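PDB 5A8D: carbohydrate binding family 6 from Clostridium thermocellum, which probably hydrolyses alpha-L-arabinofuranosidic linkages in plant polysaccharides, its chain carrying a glycoside hydrolase family 43 fold. Local coordinates for residues A[37-42]-A[266-271]; A[47-52]-A[74-79]; A[68-73]-A[85-90]; A[277-282]-A[301-306]. All blocks are in the same frame, centred on the assembly; numbering follows the deposited sequence.

The four contacts lie in the first and last four-stranded antiparallel sheets of the chain, two blades of what is, as in other family 43 hydrolases, a five-bladed beta-propeller. Contacts 2 and 3 share strand 70-76 and join it to 48-55 and 83-89 in the first blade; their centres are about 16 Å apart. Contact 4 pairs 277-283 with 301-308 in the last blade. Contact 1, whose centre is about 5 Å from that of the chain, sets strand 40-45 beside 269-274 and so closes the ring, with contacts 2 and 3 nested inside its loop and contact 4 following it. Contacts 3 and 4, about 22 Å apart between centres, do not touch.

Contact 1 (A[37-42]-A[266-271]); sequences TADPAA and NNHHAI
Asn-266 spends both N-H groups of its side-chain amide on the 37-42 segment: ND2 donates to Thr-37 OG1 at 2.9 Å and to Ala-38 O, also at 2.9 Å. Both acceptors lie near the amide plane, although ND2 meets Ala-38 O from above its carbonyl plane. The other end of the amide is gripped from within its own segment. OD1 takes His-268 ND1 at 2.7 Å and, from the opposite face, the backbone N of His-268 at 3.0 Å, which makes an Asx turn. The His-268 ring has the Asp-39 carboxylate over one face, the two planes 42° apart. Asp-39 OD1 is 3.4 Å from His-268 ND1, but the N-H points along the ring plane to Asn-266 instead; His-268 NE2 is hydrogen-bonded to Asp-162 OD2. Beyond this network strands 40-42 and 269-271 run side by side, 17° from parallel, as inner strands of adjacent propeller blades do, and here they belong to the first and last blades. No backbone hydrogen bond joins them directly. A water stands between their carbonyls, 2.9 Å from Pro-40 O and 2.8 Å from His-269 O. Further along, the methyls of Ala-42 and Ala-270 meet, CB to CB 4.0 Å, while Ala-42 N is hydrogen-bonded to a glycerol, probably from the crystallisation liquor. His-269 turns away from this seam, its ND1 donating to Asn-267 O and its NE2 hydrogen-bonded to Ser-225 OG.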
# COMPACT_ATOMS: atom_id res chain seq x y z
N THR A 37 -33.98 18.52 51.30
CA THR A 37 -33.20 19.46 50.53
C THR A 37 -34.13 20.55 50.07
O THR A 37 -35.31 20.57 50.47
CB THR A 37 -32.50 18.74 49.38
OG1 THR A 37 -31.46 19.57 48.81
CG2 THR A 37 -33.51 18.29 48.30
N ALA A 38 -33.60 21.46 49.28
CA ALA A 38 -34.35 22.57 48.78
C ALA A 38 -34.14 22.62 47.27
O ALA A 38 -33.00 22.67 46.80
CB ALA A 38 -33.90 23.86 49.45
N ASP A 39 -35.23 22.61 46.53
CA ASP A 39 -35.14 22.69 45.07
C ASP A 39 -35.46 24.14 44.63
O ASP A 39 -36.51 24.62 44.99
CB ASP A 39 -36.20 21.79 44.45
CG ASP A 39 -36.04 20.33 44.76
OD1 ASP A 39 -34.91 19.87 45.01
OD2 ASP A 39 -37.09 19.66 44.80
N PRO A 40 -34.59 24.80 43.87
CA PRO A 40 -34.81 26.19 43.52
C PRO A 40 -35.45 26.43 42.19
O PRO A 40 -35.42 25.57 41.29
CB PRO A 40 -33.40 26.75 43.48
CG PRO A 40 -32.57 25.62 43.00
CD PRO A 40 -33.21 24.39 43.53
N ALA A 41 -36.05 27.60 42.04
CA ALA A 41 -36.58 28.08 40.77
C ALA A 41 -36.44 29.59 40.77
O ALA A 41 -36.25 30.17 41.81
CB ALA A 41 -38.07 27.71 40.63
N ALA A 42 -36.50 30.22 39.60
CA ALA A 42 -36.30 31.63 39.50
C ALA A 42 -37.12 32.29 38.41
O ALA A 42 -37.33 31.72 37.32
CB ALA A 42 -34.82 31.95 39.21
N ASN A 266 -29.43 16.12 44.41
CA ASN A 266 -30.08 17.40 44.07
C ASN A 266 -29.28 18.38 43.20
O ASN A 266 -28.61 19.32 43.66
CB ASN A 266 -30.61 18.11 45.32
CG ASN A 266 -31.49 19.31 44.97
OD1 ASN A 266 -31.89 19.47 43.81
ND2 ASN A 266 -31.80 20.13 45.95
N ASN A 267 -29.50 18.22 41.91
CA ASN A 267 -29.03 19.15 40.88
C ASN A 267 -30.18 19.90 40.23
O ASN A 267 -30.11 20.26 39.02
CB ASN A 267 -28.17 18.38 39.86
CG ASN A 267 -26.73 18.31 40.28
OD1 ASN A 267 -26.18 19.26 40.81
ND2 ASN A 267 -26.11 17.19 40.06
N HIS A 268 -31.25 20.15 41.00
CA HIS A 268 -32.30 21.03 40.56
C HIS A 268 -31.75 22.43 40.43
O HIS A 268 -30.92 22.86 41.20
CB HIS A 268 -33.55 20.97 41.46
CG HIS A 268 -34.19 19.64 41.36
ND1 HIS A 268 -33.78 18.57 42.13
CD2 HIS A 268 -35.06 19.15 40.45
CE1 HIS A 268 -34.45 17.50 41.74
NE2 HIS A 268 -35.20 17.82 40.71
N HIS A 269 -32.17 23.10 39.38
CA HIS A 269 -31.49 24.36 38.97
C HIS A 269 -32.41 25.21 38.14
O HIS A 269 -33.43 24.72 37.61
CB HIS A 269 -30.20 24.07 38.16
CG HIS A 269 -30.45 23.37 36.86
ND1 HIS A 269 -30.78 22.03 36.79
CD2 HIS A 269 -30.48 23.83 35.59
CE1 HIS A 269 -31.03 21.71 35.53
NE2 HIS A 269 -30.88 22.79 34.78
N ALA A 270 -32.05 26.46 38.00
CA ALA A 270 -32.70 27.37 37.07
C ALA A 270 -31.62 28.09 36.29
O ALA A 270 -30.53 28.33 36.83
CB ALA A 270 -33.60 28.37 37.79
N ILE A 271 -31.98 28.54 35.08
CA ILE A 271 -31.11 29.32 34.23
C ILE A 271 -31.94 30.49 33.76
O ILE A 271 -33.01 30.29 33.14
CB ILE A 271 -30.53 28.53 33.05
CG1 ILE A 271 -29.74 27.32 33.57
CG2 ILE A 271 -29.69 29.44 32.14
CD1 ILE A 271 -29.12 26.41 32.50
O HOH W 1 -35.94 25.45 38.47

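Contact 2 (A[47-52]-A[74-79]); sequences GRLYIY and ISTDDL
Arg-48 grips Ser-75 side-on, NE at 3.0 Å and NH2 at 2.9 Å from the same OG, which sits at the guanidinium edge only 5° out of plane. A bend at chi3 (69°) folds the arginine back over the neighbouring strand, and one face of its flat group lies over the peptide between Thr-76 and Asp-77. The serine OG is bonded to His-85 NE2 as well, so OG has hydrogen bonds to three nitrogens. NH1 points on toward Asp-77, whose carboxylate plane is turned 44° from the guanidinium; the salt bridge to OD2 is long, and a water between them takes a bond from NH1 and gives one to OD2. On the same face of the sheet Ser-75 CB rests over the ring face of Tyr-50, a CH-pi contact 3.9 Å from the centroid. These strands, 48-55 and 70-76, are the antiparallel middle pair of the first propeller blade, tied by reciprocal backbone bonds between Leu-49 and Thr-76 and between Ile-51 and Ile-74. The other face carries the side chains of these four residues: Ile-51 CB packs on Ile-74 CG1 at 4.0 Å, and Leu-49 CD2 meets Leu-79 CD2 at 3.8 Å. Thr-76 OG1, itself bonded to Asn-81 O, accepts from Asp-78 N at 3.0 Å, an ST turn, and weakly from Leu-79 N; the Leu-79 side chain also packs on Pro-30 of the second subunit.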
# COMPACT_ATOMS: atom_id res chain seq x y z
N GLY A 47 -38.02 44.33 37.57
CA GLY A 47 -36.67 44.72 37.99
C GLY A 47 -36.00 43.88 39.07
O GLY A 47 -34.89 44.20 39.52
N ARG A 48 -36.68 42.84 39.53
CA ARG A 48 -36.19 42.02 40.63
C ARG A 48 -36.07 40.59 40.21
O ARG A 48 -36.83 40.11 39.36
CB ARG A 48 -37.17 42.09 41.82
CG ARG A 48 -37.33 43.47 42.43
CD ARG A 48 -38.15 43.43 43.74
NE ARG A 48 -37.46 42.78 44.85
CZ ARG A 48 -36.54 43.35 45.65
NH1 ARG A 48 -36.16 44.65 45.53
NH2 ARG A 48 -35.99 42.61 46.59
N LEU A 49 -35.11 39.89 40.81
CA LEU A 49 -34.95 38.47 40.65
C LEU A 49 -35.55 37.77 41.87
O LEU A 49 -35.13 38.06 43.00
CB LEU A 49 -33.46 38.12 40.59
CG LEU A 49 -33.07 36.65 40.50
CD1 LEU A 49 -33.61 35.97 39.29
CD2 LEU A 49 -31.54 36.51 40.50
N TYR A 50 -36.55 36.93 41.63
CA TYR A 50 -37.23 36.12 42.65
C TYR A 50 -36.68 34.69 42.59
O TYR A 50 -36.68 34.04 41.52
CB TYR A 50 -38.75 36.11 42.39
CG TYR A 50 -39.40 37.48 42.57
CD1 TYR A 50 -39.40 38.45 41.53
CD2 TYR A 50 -39.94 37.89 43.82
CE1 TYR A 50 -39.93 39.67 41.73
CE2 TYR A 50 -40.49 39.14 43.99
CZ TYR A 50 -40.50 40.01 42.95
OH TYR A 50 -41.02 41.27 43.10
N ILE A 51 -36.33 34.15 43.76
CA ILE A 51 -35.86 32.77 43.88
C ILE A 51 -36.83 32.06 44.79
O ILE A 51 -37.09 32.52 45.93
CB ILE A 51 -34.45 32.72 44.46
CG1 ILE A 51 -33.47 33.51 43.61
CG2 ILE A 51 -33.97 31.30 44.61
CD1 ILE A 51 -33.32 33.03 42.21
N TYR A 52 -37.35 30.94 44.31
CA TYR A 52 -38.30 30.12 45.03
C TYR A 52 -37.59 28.84 45.45
O TYR A 52 -36.81 28.31 44.65
CB TYR A 52 -39.50 29.76 44.16
CG TYR A 52 -40.23 30.98 43.65
CD1 TYR A 52 -39.72 31.73 42.59
CD2 TYR A 52 -41.43 31.39 44.25
CE1 TYR A 52 -40.35 32.86 42.16
CE2 TYR A 52 -42.06 32.54 43.82
CZ TYR A 52 -41.54 33.24 42.75
OH TYR A 52 -42.17 34.38 42.33
N ILE A 74 -37.49 34.39 48.09
CA ILE A 74 -36.68 35.54 48.37
C ILE A 74 -36.48 36.34 47.09
O ILE A 74 -36.60 35.80 46.02
CB ILE A 74 -35.32 35.19 49.03
CG1 ILE A 74 -34.46 34.36 48.09
CG2 ILE A 74 -35.54 34.43 50.34
CD1 ILE A 74 -33.04 34.22 48.58
N SER A 75 -36.16 37.62 47.21
CA SER A 75 -35.85 38.43 46.02
C SER A 75 -34.76 39.43 46.23
O SER A 75 -34.42 39.82 47.36
CB SER A 75 -37.08 39.12 45.45
OG SER A 75 -37.51 40.19 46.27
N THR A 76 -34.25 39.94 45.12
CA THR A 76 -33.21 40.93 45.16
C THR A 76 -33.36 41.85 43.96
O THR A 76 -33.88 41.43 42.93
CB THR A 76 -31.80 40.26 45.11
OG1 THR A 76 -30.77 41.23 45.30
CG2 THR A 76 -31.59 39.51 43.83
N ASP A 77 -32.74 43.02 44.06
CA ASP A 77 -32.55 43.86 42.86
C ASP A 77 -31.09 44.10 42.58
O ASP A 77 -30.78 44.87 41.70
CB ASP A 77 -33.36 45.15 42.90
CG ASP A 77 -32.87 46.13 43.93
OD1 ASP A 77 -31.84 45.90 44.58
OD2 ASP A 77 -33.52 47.17 44.08
N ASP A 78 -30.21 43.41 43.30
CA ASP A 78 -28.76 43.68 43.16
C ASP A 78 -27.83 42.49 43.36
O ASP A 78 -26.60 42.67 43.29
CB ASP A 78 -28.40 44.86 44.05
CG ASP A 78 -28.49 44.53 45.54
OD1 ASP A 78 -28.72 43.36 45.90
OD2 ASP A 78 -28.28 45.44 46.34
N LEU A 79 -28.40 41.32 43.60
CA LEU A 79 -27.71 40.09 43.89
C LEU A 79 -26.86 40.10 45.16
O LEU A 79 -26.12 39.15 45.38
CB LEU A 79 -26.80 39.66 42.71
CG LEU A 79 -27.35 39.50 41.31
CD1 LEU A 79 -26.23 39.21 40.30
CD2 LEU A 79 -28.33 38.37 41.28
O HOH W 2 -36.72 46.74 43.50

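Contact 3 (A[68-73]-A[85-90]); sequences IPDITC and HGEVFN
Ile-71 and Phe-89 pair through a nearly straight bond from Ile-71 N to Phe-89 O, 2.9 Å, while Ile-71 O accepts from Val-88 N at 2.8 Å and only weakly from Phe-89 N. Two residues thus face one, a classic beta bulge. A second follows where His-85 and Gly-86 both face Cys-73: His-85 N donates to Cys-73 O at 2.8 Å and Cys-73 N to Gly-86 O at 3.0 Å. The bulges punctuate the hairpin of strands 70-76 and 83-89, which forms the outer part of the first propeller blade. Along it Val-88 sets CG1 against Cys-73 CB at 3.6 Å and CG2 against Ile-71, whose CD1 reaches CD2 of the Phe-89 ring at 4.1 Å. Outside this pair, Leu-115 of strand 112-118 packs on both Ile-71 and Phe-89.

The polar end of the contact joins two acids. Glu-87, its CG anti to the backbone N (chi1 176°) and its chain extended, carries OE1 to within 2.5 Å of Asp-70 OD2, the carboxylate planes 83° apart. Asn-90 ND2 adds a weak bond to that OE1, and Arg-93 holds OE2 in a salt bridge. Asn-90 is itself fixed as the N-cap of helix 91-94, its OD1 accepting from Arg-93 N, which is consistent with the helix start setting both the amide and the arginine beside Glu-87. Two carboxylate oxygens this close probably share a proton; one acid would then be neutral, and the nearby arginine would stabilise what negative charge remains.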
# COMPACT_ATOMS: atom_id res chain seq x y z
N ILE A 68 -41.57 22.78 57.90
CA ILE A 68 -42.88 23.29 57.39
C ILE A 68 -42.77 23.14 55.88
O ILE A 68 -42.03 23.93 55.28
CB ILE A 68 -43.39 24.71 57.78
CG1 ILE A 68 -44.83 24.95 57.25
CG2 ILE A 68 -42.57 25.86 57.20
CD1 ILE A 68 -45.79 23.77 57.28
N PRO A 69 -43.43 22.10 55.30
CA PRO A 69 -43.44 21.70 53.90
C PRO A 69 -44.19 22.64 52.93
O PRO A 69 -45.43 22.67 52.90
CB PRO A 69 -44.17 20.35 53.91
CG PRO A 69 -44.04 19.83 55.29
CD PRO A 69 -43.92 21.00 56.19
N ASP A 70 -43.45 23.34 52.10
CA ASP A 70 -44.03 24.44 51.38
C ASP A 70 -43.04 24.93 50.31
O ASP A 70 -42.04 24.29 50.07
CB ASP A 70 -44.43 25.55 52.38
CG ASP A 70 -43.24 26.26 53.06
OD1 ASP A 70 -42.08 25.94 52.76
OD2 ASP A 70 -43.50 27.21 53.86
N ILE A 71 -43.35 26.03 49.65
CA ILE A 71 -42.41 26.76 48.84
C ILE A 71 -42.30 28.19 49.40
O ILE A 71 -43.30 28.82 49.68
CB ILE A 71 -42.88 26.81 47.38
CG1 ILE A 71 -42.88 25.37 46.83
CG2 ILE A 71 -42.01 27.75 46.56
CD1 ILE A 71 -43.57 25.17 45.52
N THR A 72 -41.08 28.69 49.52
CA THR A 72 -40.77 30.02 50.00
C THR A 72 -40.09 30.80 48.88
O THR A 72 -39.71 30.24 47.83
CB THR A 72 -39.82 29.97 51.21
OG1 THR A 72 -38.59 29.34 50.83
CG2 THR A 72 -40.44 29.28 52.43
N CYS A 73 -39.99 32.10 49.07
CA CYS A 73 -39.46 33.01 48.06
C CYS A 73 -38.64 34.11 48.70
O CYS A 73 -39.02 34.66 49.76
CB CYS A 73 -40.66 33.61 47.33
SG CYS A 73 -40.20 34.80 46.04
N HIS A 85 -39.52 36.86 51.46
CA HIS A 85 -40.98 36.92 51.33
C HIS A 85 -41.65 35.77 52.07
O HIS A 85 -42.87 35.72 52.11
CB HIS A 85 -41.36 36.93 49.84
CG HIS A 85 -40.75 38.09 49.13
ND1 HIS A 85 -41.11 39.39 49.39
CD2 HIS A 85 -39.75 38.14 48.22
CE1 HIS A 85 -40.30 40.21 48.71
NE2 HIS A 85 -39.52 39.48 47.95
N GLY A 86 -40.88 34.81 52.60
CA GLY A 86 -41.47 33.66 53.27
C GLY A 86 -42.27 32.72 52.38
O GLY A 86 -42.03 32.63 51.14
N GLU A 87 -43.22 32.03 53.00
CA GLU A 87 -44.01 31.04 52.34
C GLU A 87 -44.92 31.67 51.30
O GLU A 87 -45.61 32.69 51.59
CB GLU A 87 -44.86 30.32 53.37
CG GLU A 87 -45.82 29.28 52.76
CD GLU A 87 -46.54 28.51 53.81
OE1 GLU A 87 -45.96 27.52 54.33
OE2 GLU A 87 -47.70 28.91 54.13
N VAL A 88 -44.90 31.10 50.10
CA VAL A 88 -45.83 31.56 49.06
C VAL A 88 -46.85 30.50 48.65
O VAL A 88 -47.85 30.83 47.99
CB VAL A 88 -45.06 32.14 47.84
CG1 VAL A 88 -44.07 33.23 48.26
CG2 VAL A 88 -44.34 31.08 47.02
N PHE A 89 -46.61 29.24 49.02
CA PHE A 89 -47.49 28.15 48.67
C PHE A 89 -47.29 27.04 49.69
O PHE A 89 -46.15 26.71 50.02
CB PHE A 89 -47.13 27.60 47.30
CG PHE A 89 -48.03 26.45 46.84
CD1 PHE A 89 -49.36 26.68 46.56
CD2 PHE A 89 -47.53 25.18 46.72
CE1 PHE A 89 -50.19 25.63 46.15
CE2 PHE A 89 -48.33 24.12 46.28
CZ PHE A 89 -49.67 24.35 46.02
N ASN A 90 -48.40 26.48 50.16
CA ASN A 90 -48.41 25.35 51.06
C ASN A 90 -49.44 24.38 50.49
O ASN A 90 -50.59 24.71 50.46
CB ASN A 90 -48.79 25.86 52.44
CG ASN A 90 -48.91 24.76 53.46
OD1 ASN A 90 -49.59 23.79 53.25
ND2 ASN A 90 -48.21 24.94 54.60
O HOH W 3 -47.27 21.78 54.66

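Contact 4 (A[277-282]-A[301-306]); sequences NWYVVY and VCIDQM
Asn-277 lays its amide near that of Gln-305, the planes 28° apart, at the start of an antiparallel pairing inside the last propeller blade. The two nitrogens, both donors, do not bond each other; each is taken up by the second subunit, Asn-277 ND2 by Ala-27 O and Gln-305 NE2 by Asp-28 OD1. A water joins this corner, accepting from Tyr-279 OH at 2.6 Å and donating to Gln-305 OE1 at 2.7 Å. Trp-278 O then receives Met-306 N at 2.8 Å from above its carbonyl plane, while the indole meets Tyr-308 edge-to-face. Tyr-279 points to the same side of the sheet as Gln-305 and Ile-303, its CD1 3.8 Å from Ile-303 CG2. Val-280 and Asp-304 exchange backbone bonds, N to O in both directions. At Tyr-282 another reciprocal backbone pair is made, with Cys-302. The tyrosine CG stands between the backbone N and carbonyl carbon (chi1 61°), which brings the ring back across the partner strand: Cys-302 CB lies over its face, 3.8 Å from the centroid. Asp-304 OD1 is in a salt bridge with Arg-291, leaving OD2 to accept from Tyr-282 OH at 2.8 Å, 36° above the carboxylate plane.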
# COMPACT_ATOMS: atom_id res chain seq x y z
N ASN A 277 -27.55 39.77 31.86
CA ASN A 277 -26.59 38.68 32.13
C ASN A 277 -27.34 37.41 32.37
O ASN A 277 -28.51 37.44 32.79
CB ASN A 277 -25.79 38.99 33.37
CG ASN A 277 -24.78 40.13 33.17
OD1 ASN A 277 -24.48 40.51 32.06
ND2 ASN A 277 -24.24 40.64 34.26
N TRP A 278 -26.70 36.28 32.11
CA TRP A 278 -27.29 34.98 32.36
C TRP A 278 -26.70 34.38 33.64
O TRP A 278 -25.51 34.52 33.91
CB TRP A 278 -27.04 34.07 31.16
CG TRP A 278 -27.92 34.40 30.03
CD1 TRP A 278 -27.71 35.37 29.04
CD2 TRP A 278 -29.18 33.84 29.77
NE1 TRP A 278 -28.76 35.36 28.19
CE2 TRP A 278 -29.70 34.46 28.61
CE3 TRP A 278 -29.93 32.87 30.39
CZ2 TRP A 278 -30.95 34.10 28.08
CZ3 TRP A 278 -31.18 32.52 29.88
CH2 TRP A 278 -31.67 33.16 28.72
N TYR A 279 -27.57 33.75 34.42
CA TYR A 279 -27.17 33.13 35.68
C TYR A 279 -27.70 31.72 35.80
O TYR A 279 -28.84 31.44 35.39
CB TYR A 279 -27.65 33.96 36.89
CG TYR A 279 -27.14 35.35 36.92
CD1 TYR A 279 -25.88 35.62 37.41
CD2 TYR A 279 -27.86 36.41 36.35
CE1 TYR A 279 -25.35 36.90 37.39
CE2 TYR A 279 -27.36 37.70 36.37
CZ TYR A 279 -26.09 37.94 36.85
OH TYR A 279 -25.56 39.19 36.83
N VAL A 280 -26.90 30.84 36.38
CA VAL A 280 -27.39 29.53 36.81
C VAL A 280 -27.52 29.56 38.34
O VAL A 280 -26.63 30.03 39.06
CB VAL A 280 -26.57 28.33 36.26
CG1 VAL A 280 -25.11 28.39 36.68
CG2 VAL A 280 -27.21 27.01 36.64
N VAL A 281 -28.68 29.12 38.80
CA VAL A 281 -28.93 29.08 40.22
C VAL A 281 -29.17 27.61 40.62
O VAL A 281 -29.89 26.88 39.94
CB VAL A 281 -30.06 30.07 40.69
CG1 VAL A 281 -30.28 31.30 39.75
CG2 VAL A 281 -31.35 29.41 40.96
N TYR A 282 -28.51 27.20 41.69
CA TYR A 282 -28.52 25.81 42.08
C TYR A 282 -28.30 25.70 43.56
O TYR A 282 -27.95 26.65 44.21
CB TYR A 282 -27.51 25.03 41.25
CG TYR A 282 -26.09 25.49 41.40
CD1 TYR A 282 -25.61 26.58 40.71
CD2 TYR A 282 -25.23 24.86 42.29
CE1 TYR A 282 -24.34 27.04 40.86
CE2 TYR A 282 -23.91 25.30 42.43
CZ TYR A 282 -23.47 26.39 41.73
OH TYR A 282 -22.19 26.89 41.86
N VAL A 301 -28.19 28.26 48.33
CA VAL A 301 -28.50 28.52 46.92
C VAL A 301 -27.41 29.37 46.33
O VAL A 301 -27.23 30.50 46.75
CB VAL A 301 -29.79 29.27 46.77
CG1 VAL A 301 -30.04 29.63 45.29
CG2 VAL A 301 -30.90 28.34 47.27
N CYS A 302 -26.73 28.82 45.35
CA CYS A 302 -25.56 29.45 44.75
C CYS A 302 -25.99 30.08 43.45
O CYS A 302 -26.85 29.53 42.75
CB CYS A 302 -24.53 28.38 44.46
SG CYS A 302 -24.00 27.54 46.01
N ILE A 303 -25.34 31.19 43.09
CA ILE A 303 -25.62 31.88 41.84
C ILE A 303 -24.30 32.12 41.12
O ILE A 303 -23.39 32.75 41.68
CB ILE A 303 -26.35 33.20 42.08
CG1 ILE A 303 -27.68 32.97 42.80
CG2 ILE A 303 -26.56 33.96 40.74
CD1 ILE A 303 -28.21 34.27 43.41
N ASP A 304 -24.16 31.56 39.92
CA ASP A 304 -22.99 31.76 39.07
C ASP A 304 -23.45 32.43 37.78
O ASP A 304 -24.53 32.20 37.29
CB ASP A 304 -22.39 30.43 38.69
CG ASP A 304 -21.78 29.65 39.91
OD1 ASP A 304 -21.66 30.17 41.02
OD2 ASP A 304 -21.47 28.49 39.72
N GLN A 305 -22.59 33.25 37.21
CA GLN A 305 -22.89 33.89 35.94
C GLN A 305 -22.46 32.94 34.81
O GLN A 305 -21.36 32.33 34.85
CB GLN A 305 -22.18 35.22 35.82
CG GLN A 305 -22.62 35.99 34.60
CD GLN A 305 -22.09 37.41 34.54
OE1 GLN A 305 -21.51 37.93 35.49
NE2 GLN A 305 -22.32 38.06 33.39
N MET A 306 -23.30 32.84 33.79
CA MET A 306 -23.08 31.95 32.67
C MET A 306 -22.76 32.73 31.41
O MET A 306 -23.31 33.83 31.18
CB MET A 306 -24.31 31.10 32.45
CG MET A 306 -24.03 29.94 31.55
SD MET A 306 -25.45 28.78 31.48
CE MET A 306 -26.28 29.67 30.37
O HOH W 4 -23.08 39.79 36.63
O HOH W 5 -23.90 36.42 31.33